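Local coordinates for protein 7beta-hydroxysteroid dehydrogenase (Collinsella aerofaciens, PDB 5FYD) that reduces the 7-oxo group of 7-oxolithocholate with NADPH to give ursodeoxycholate, as a homodimeric short-chain dehydrogenase of a human gut bacterium, at residues V36-R41 with A65-P70; L186-T191 with M208-T213. All blocks are in the same frame, centred on the assembly; numbering follows the deposited sequence.

Interaction 1. Residues V36-R41 with A65-P70; sequences VMVGRR and ADFSQP
One backbone hydrogen bond ties the two segments together: Ala65 N donates to Gly39 O, 3.0 Å away, with an N-H...O angle of 154°.

Apolar contact centres on one methyl of Val38. The residue points its side chain at the loop, and CG1, which stands anti to its own backbone N (chi1 -169°), lies 3.6 Å from Phe67 CZ and 4.0 Å from Ala65 CB. The valine branch and the ring cross obliquely, with CZ and CE1 doing the touching. A compact beta-branched residue suits this buried place in the sheet, where Val38 also packs on Leu12, Leu14 and Val63.

The two segments meet at the C-terminal ends of neighbouring strands 34-39 and 60-64 of the Rossmann-type parallel sheet, where the chain runs out into loops that bind NADP(+). Arg40, Arg41, Asp66 and Phe67 are all residues of that site, and two consecutive arginines after the second strand are consistent with recognition of the 2'-phosphate that distinguishes NADP(+) from NAD(+).

On the more exposed side Arg40 rests CB against Asp66 CA, 4.2 Å away. Opposite charges come near each other here, but Arg40 NE stays 4.8 Å from Asp66 OD2, too far for a salt bridge.

Asp66 is occupied within its own loop. Its short carboxylate suits an Asx turn: OD1 takes Ser68 N at 3.0 Å and also Ser68 OG at 2.7 Å, both donors approaching from one face of the carboxylate and so limiting its rotation. Asp66 to Gln69 form a type I turn, closed by Gln69 N on Asp66 O.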
loop_
_atom_site.group_PDB
_atom_site.type_symbol
_atom_site.label_atom_id
_atom_site.label_comp_id
_atom_site.label_asym_id
_atom_site.label_seq_id
_atom_site.Cartn_x
_atom_site.Cartn_y
_atom_site.Cartn_z
ATOM N N VAL A 36 -9.528 -15.043 20.289
ATOM C CA VAL A 36 -10.242 -15.436 19.084
ATOM C C VAL A 36 -9.793 -14.441 18.041
ATOM O O VAL A 36 -10.024 -13.241 18.205
ATOM C CB VAL A 36 -11.779 -15.360 19.244
ATOM C CG1 VAL A 36 -12.452 -15.919 18.011
ATOM C CG2 VAL A 36 -12.240 -16.109 20.460
ATOM N N MET A 37 -9.151 -14.930 16.989
ATOM C CA MET A 37 -8.603 -14.079 15.940
ATOM C C MET A 37 -9.328 -14.359 14.635
ATOM O O MET A 37 -9.479 -15.530 14.231
ATOM C CB MET A 37 -7.085 -14.274 15.786
ATOM C CG MET A 37 -6.604 -15.672 15.495
ATOM S SD MET A 37 -4.792 -15.676 15.542
ATOM C CE MET A 37 -4.568 -15.524 17.292
ATOM N N VAL A 38 -9.813 -13.284 14.010
ATOM C CA VAL A 38 -10.699 -13.400 12.869
ATOM C C VAL A 38 -10.188 -12.573 11.723
ATOM O O VAL A 38 -9.737 -11.414 11.897
ATOM C CB VAL A 38 -12.119 -12.929 13.207
ATOM C CG1 VAL A 38 -13.086 -13.305 12.085
ATOM C CG2 VAL A 38 -12.585 -13.475 14.554
ATOM N N GLY A 39 -10.261 -13.171 10.533
ATOM C CA GLY A 39 -9.853 -12.489 9.318
ATOM C C GLY A 39 -9.988 -13.397 8.121
ATOM O O GLY A 39 -10.319 -14.559 8.265
ATOM N N ARG A 40 -9.738 -12.850 6.937
ATOM C CA ARG A 40 -9.921 -13.627 5.703
ATOM C C ARG A 40 -8.734 -14.538 5.347
ATOM O O ARG A 40 -8.934 -15.544 4.693
ATOM C CB ARG A 40 -10.334 -12.754 4.511
ATOM C CG ARG A 40 -9.555 -11.493 4.281
ATOM C CD ARG A 40 -9.891 -10.918 2.910
ATOM N NE ARG A 40 -9.136 -11.637 1.894
ATOM C CZ ARG A 40 -7.868 -11.378 1.548
ATOM N NH1 ARG A 40 -7.175 -10.387 2.118
ATOM N NH2 ARG A 40 -7.279 -12.124 0.618
ATOM N N ARG A 41 -7.528 -14.196 5.803
ATOM C CA ARG A 41 -6.314 -14.952 5.474
ATOM C C ARG A 41 -6.020 -16.029 6.521
ATOM O O ARG A 41 -5.252 -15.808 7.463
ATOM C CB ARG A 41 -5.133 -14.006 5.298
ATOM C CG ARG A 41 -5.167 -13.278 3.960
ATOM C CD ARG A 41 -3.909 -12.466 3.733
ATOM N NE ARG A 41 -3.815 -11.378 4.707
ATOM C CZ ARG A 41 -3.923 -10.071 4.450
ATOM N NH1 ARG A 41 -4.144 -9.602 3.218
ATOM N NH2 ARG A 41 -3.810 -9.206 5.458
ATOM N N ALA A 65 -13.174 -15.490 8.287
ATOM C CA ALA A 65 -14.354 -14.782 7.810
ATOM C C ALA A 65 -13.940 -13.567 7.006
ATOM O O ALA A 65 -12.943 -12.903 7.327
ATOM C CB ALA A 65 -15.262 -14.371 8.959
ATOM N N ASP A 66 -14.705 -13.278 5.955
ATOM C CA ASP A 66 -14.449 -12.112 5.125
ATOM C C ASP A 66 -15.524 -11.112 5.492
ATOM O O ASP A 66 -16.704 -11.333 5.208
ATOM C CB ASP A 66 -14.521 -12.518 3.653
ATOM C CG ASP A 66 -14.288 -11.371 2.710
ATOM O OD1 ASP A 66 -14.480 -10.185 3.089
ATOM O OD2 ASP A 66 -13.881 -11.666 1.562
ATOM N N PHE A 67 -15.139 -10.010 6.151
ATOM C CA PHE A 67 -16.157 -9.085 6.685
ATOM C C PHE A 67 -16.948 -8.317 5.628
ATOM O O PHE A 67 -17.927 -7.646 5.968
ATOM C CB PHE A 67 -15.532 -8.076 7.663
ATOM C CG PHE A 67 -14.820 -8.715 8.819
ATOM C CD1 PHE A 67 -15.368 -9.778 9.505
ATOM C CD2 PHE A 67 -13.572 -8.277 9.185
ATOM C CE1 PHE A 67 -14.698 -10.372 10.565
ATOM C CE2 PHE A 67 -12.883 -8.869 10.237
ATOM C CZ PHE A 67 -13.453 -9.916 10.932
ATOM N N SER A 68 -16.490 -8.357 4.368
ATOM C CA SER A 68 -17.229 -7.769 3.258
ATOM C C SER A 68 -18.393 -8.653 2.823
ATOM O O SER A 68 -19.178 -8.225 1.970
ATOM C CB SER A 68 -16.319 -7.532 2.042
ATOM O OG SER A 68 -15.990 -8.760 1.386
ATOM N N GLN A 69 -18.481 -9.885 3.340
ATOM C CA GLN A 69 -19.449 -10.880 2.838
ATOM C C GLN A 69 -20.592 -11.097 3.802
ATOM O O GLN A 69 -20.395 -11.117 5.027
ATOM C CB GLN A 69 -18.753 -12.218 2.595
ATOM C CG GLN A 69 -17.676 -12.180 1.525
ATOM C CD GLN A 69 -18.253 -11.856 0.165
ATOM O OE1 GLN A 69 -19.242 -12.454 -0.245
ATOM N NE2 GLN A 69 -17.683 -10.863 -0.514
ATOM N N PRO A 70 -21.804 -11.326 3.266
ATOM C CA PRO A 70 -22.906 -11.662 4.155
ATOM C C PRO A 70 -22.629 -12.964 4.924
ATOM O O PRO A 70 -22.011 -13.880 4.388
ATOM C CB PRO A 70 -24.099 -11.842 3.208
ATOM C CG PRO A 70 -23.541 -11.991 1.851
ATOM C CD PRO A 70 -22.182 -11.363 1.839
#

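Interaction 2. Residues L186-T191 with M208-T213; sequences LGTTLT and MKIALT
This is a short backbone bridge between two loops on the C-terminal side of the sheet: residues 186-191, leaving strand 179-186, meet residues 208-213, which join helix 202-208 to helix 214-224. Thr189 and Leu212 form the single bridge. Leu190 N donates to Leu212 O at 2.8 Å and almost straight (171°), while Leu212 N returns a longer bond to Thr188 O, 3.2 Å. Two CA-H...O contacts add to these, from Ala211 to Thr188 O and from Thr189 to Leu212 O. A water accepts from Thr188 N and lies 3.1 Å from Ile210 O.

In short-chain dehydrogenases the loop after the sixth strand borders the cofactor and leads into the variable substrate-binding region; here Thr189 packs on Val20 of the NADP(+) site. With chi1 at -56°, its OG1 stands beside the backbone N and reaches Gly187 O at 3.0 Å, while CG2 falls anti to N and rests 3.5 Å from Leu212 O. A valine in its place would probably leave Gly187 O without this donor and the side chain without its tie to the backbone two residues earlier.

Thr188 presents CB to Ile210 CD1 at 4.0 Å, and its OG1 is bonded to Gly200 N and Gly201 O of the second subunit, bringing the dimer partner into the contact. Further along, Leu190 turns CD2 to Thr213 CG2. Its CD1 lies 4.4 Å from SD of the poorly ordered Met208, a loose contact. Thr191 and Thr213 have hydroxyls suited to N-capping: each holds a backbone N of the following helix, at Leu194 and Glu216.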
loop_
_atom_site.group_PDB
_atom_site.type_symbol
_atom_site.label_atom_id
_atom_site.label_comp_id
_atom_site.label_asym_id
_atom_site.label_seq_id
_atom_site.Cartn_x
_atom_site.Cartn_y
_atom_site.Cartn_z
ATOM N N LEU A 186 -6.991 6.501 14.630
ATOM C CA LEU A 186 -5.604 6.386 14.187
ATOM C C LEU A 186 -5.335 7.328 13.042
ATOM O O LEU A 186 -6.215 7.610 12.245
ATOM C CB LEU A 186 -5.323 4.980 13.706
ATOM C CG LEU A 186 -5.679 3.857 14.685
ATOM C CD1 LEU A 186 -5.196 2.519 14.134
ATOM C CD2 LEU A 186 -5.134 4.141 16.064
ATOM N N GLY A 187 -4.099 7.788 12.953
ATOM C CA GLY A 187 -3.640 8.499 11.794
ATOM C C GLY A 187 -2.780 7.528 11.011
ATOM O O GLY A 187 -3.013 6.323 10.988
ATOM N N THR A 188 -1.739 8.052 10.404
ATOM C CA THR A 188 -0.824 7.225 9.641
ATOM C C THR A 188 -0.042 6.310 10.584
ATOM O O THR A 188 0.520 6.764 11.578
ATOM C CB THR A 188 0.073 8.135 8.802
ATOM O OG1 THR A 188 -0.785 8.939 7.983
ATOM C CG2 THR A 188 1.032 7.340 7.958
ATOM N N THR A 189 -0.095 5.018 10.290
ATOM C CA THR A 189 0.415 3.976 11.155
ATOM C C THR A 189 1.423 3.138 10.361
ATOM O O THR A 189 1.208 2.858 9.190
ATOM C CB THR A 189 -0.737 3.075 11.637
ATOM O OG1 THR A 189 -1.746 3.876 12.289
ATOM C CG2 THR A 189 -0.227 2.013 12.585
ATOM N N LEU A 190 2.513 2.765 11.010
ATOM C CA LEU A 190 3.567 1.980 10.369
ATOM C C LEU A 190 3.078 0.548 10.157
ATOM O O LEU A 190 2.885 -0.199 11.109
ATOM C CB LEU A 190 4.820 2.004 11.231
ATOM C CG LEU A 190 6.084 1.284 10.740
ATOM C CD1 LEU A 190 6.681 1.988 9.533
ATOM C CD2 LEU A 190 7.091 1.213 11.874
ATOM N N THR A 191 2.828 0.207 8.899
ATOM C CA THR A 191 2.417 -1.128 8.484
ATOM C C THR A 191 3.337 -1.565 7.333
ATOM O O THR A 191 4.133 -0.747 6.831
ATOM C CB THR A 191 0.941 -1.124 8.042
ATOM O OG1 THR A 191 0.747 -0.177 6.984
ATOM C CG2 THR A 191 0.031 -0.748 9.212
ATOM N N MET A 208 7.722 9.075 9.038
ATOM C CA MET A 208 7.961 8.553 10.416
ATOM C C MET A 208 7.927 9.597 11.543
ATOM O O MET A 208 7.709 9.239 12.704
ATOM C CB MET A 208 9.278 7.761 10.513
ATOM C CG MET A 208 9.107 6.251 10.446
ATOM S SD MET A 208 8.015 5.554 11.722
ATOM C CE MET A 208 8.873 5.952 13.248
ATOM N N LYS A 209 8.153 10.868 11.216
ATOM C CA LYS A 209 7.940 11.957 12.185
ATOM C C LYS A 209 6.482 12.011 12.679
ATOM O O LYS A 209 6.222 12.503 13.781
ATOM C CB LYS A 209 8.367 13.324 11.605
ATOM C CG LYS A 209 9.844 13.655 11.805
ATOM C CD LYS A 209 10.345 14.713 10.827
ATOM C CE LYS A 209 11.770 15.140 11.149
ATOM N NZ LYS A 209 12.503 15.597 9.936
ATOM N N ILE A 210 5.550 11.505 11.865
ATOM C CA ILE A 210 4.125 11.475 12.216
ATOM C C ILE A 210 3.442 10.101 12.097
ATOM O O ILE A 210 2.214 10.028 12.209
ATOM C CB ILE A 210 3.334 12.549 11.416
ATOM C CG1 ILE A 210 3.389 12.306 9.897
ATOM C CG2 ILE A 210 3.868 13.942 11.741
ATOM C CD1 ILE A 210 2.312 11.393 9.354
ATOM N N ALA A 211 4.203 9.025 11.872
ATOM C CA ALA A 211 3.642 7.664 11.924
ATOM C C ALA A 211 3.873 7.028 13.286
ATOM O O ALA A 211 4.955 7.137 13.861
ATOM C CB ALA A 211 4.223 6.781 10.836
ATOM N N LEU A 212 2.843 6.356 13.798
ATOM C CA LEU A 212 2.942 5.624 15.047
ATOM C C LEU A 212 3.062 4.152 14.724
ATOM O O LEU A 212 2.607 3.715 13.687
ATOM C CB LEU A 212 1.677 5.847 15.894
ATOM C CG LEU A 212 1.321 7.303 16.193
ATOM C CD1 LEU A 212 -0.047 7.355 16.857
ATOM C CD2 LEU A 212 2.374 7.965 17.073
ATOM N N THR A 213 3.664 3.389 15.619
ATOM C CA THR A 213 3.657 1.934 15.490
ATOM C C THR A 213 2.324 1.371 15.968
ATOM O O THR A 213 1.658 1.976 16.822
ATOM C CB THR A 213 4.771 1.251 16.276
ATOM O OG1 THR A 213 4.512 1.333 17.686
ATOM C CG2 THR A 213 6.148 1.859 15.919
HETATM O O HOH W 1 -0.754 10.515 11.465
#

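How the interactions relate
Interactions 1 and 2 follow one another along the chain, the first closing before the second opens. They do not touch: their centres are 25 Å apart and their nearest atoms about 10 Å. Both lie at the C-terminal ends of strands of the same parallel sheet, interaction 1 joining the end of strand 34-39 to the loop after 60-64, interaction 2 joining two loops beyond strand 179-186. The NADP(+) site connects them. Interaction 1 contributes four of its residues, and the Phe67 side chain lies about 10 Å from that of Lys160, which probably lowers the pKa of the probable proton acceptor Tyr156. In interaction 2 the Thr189 side chain comes within about 4 Å of that of Val20, and Ile210 within about 8 Å of Ser240.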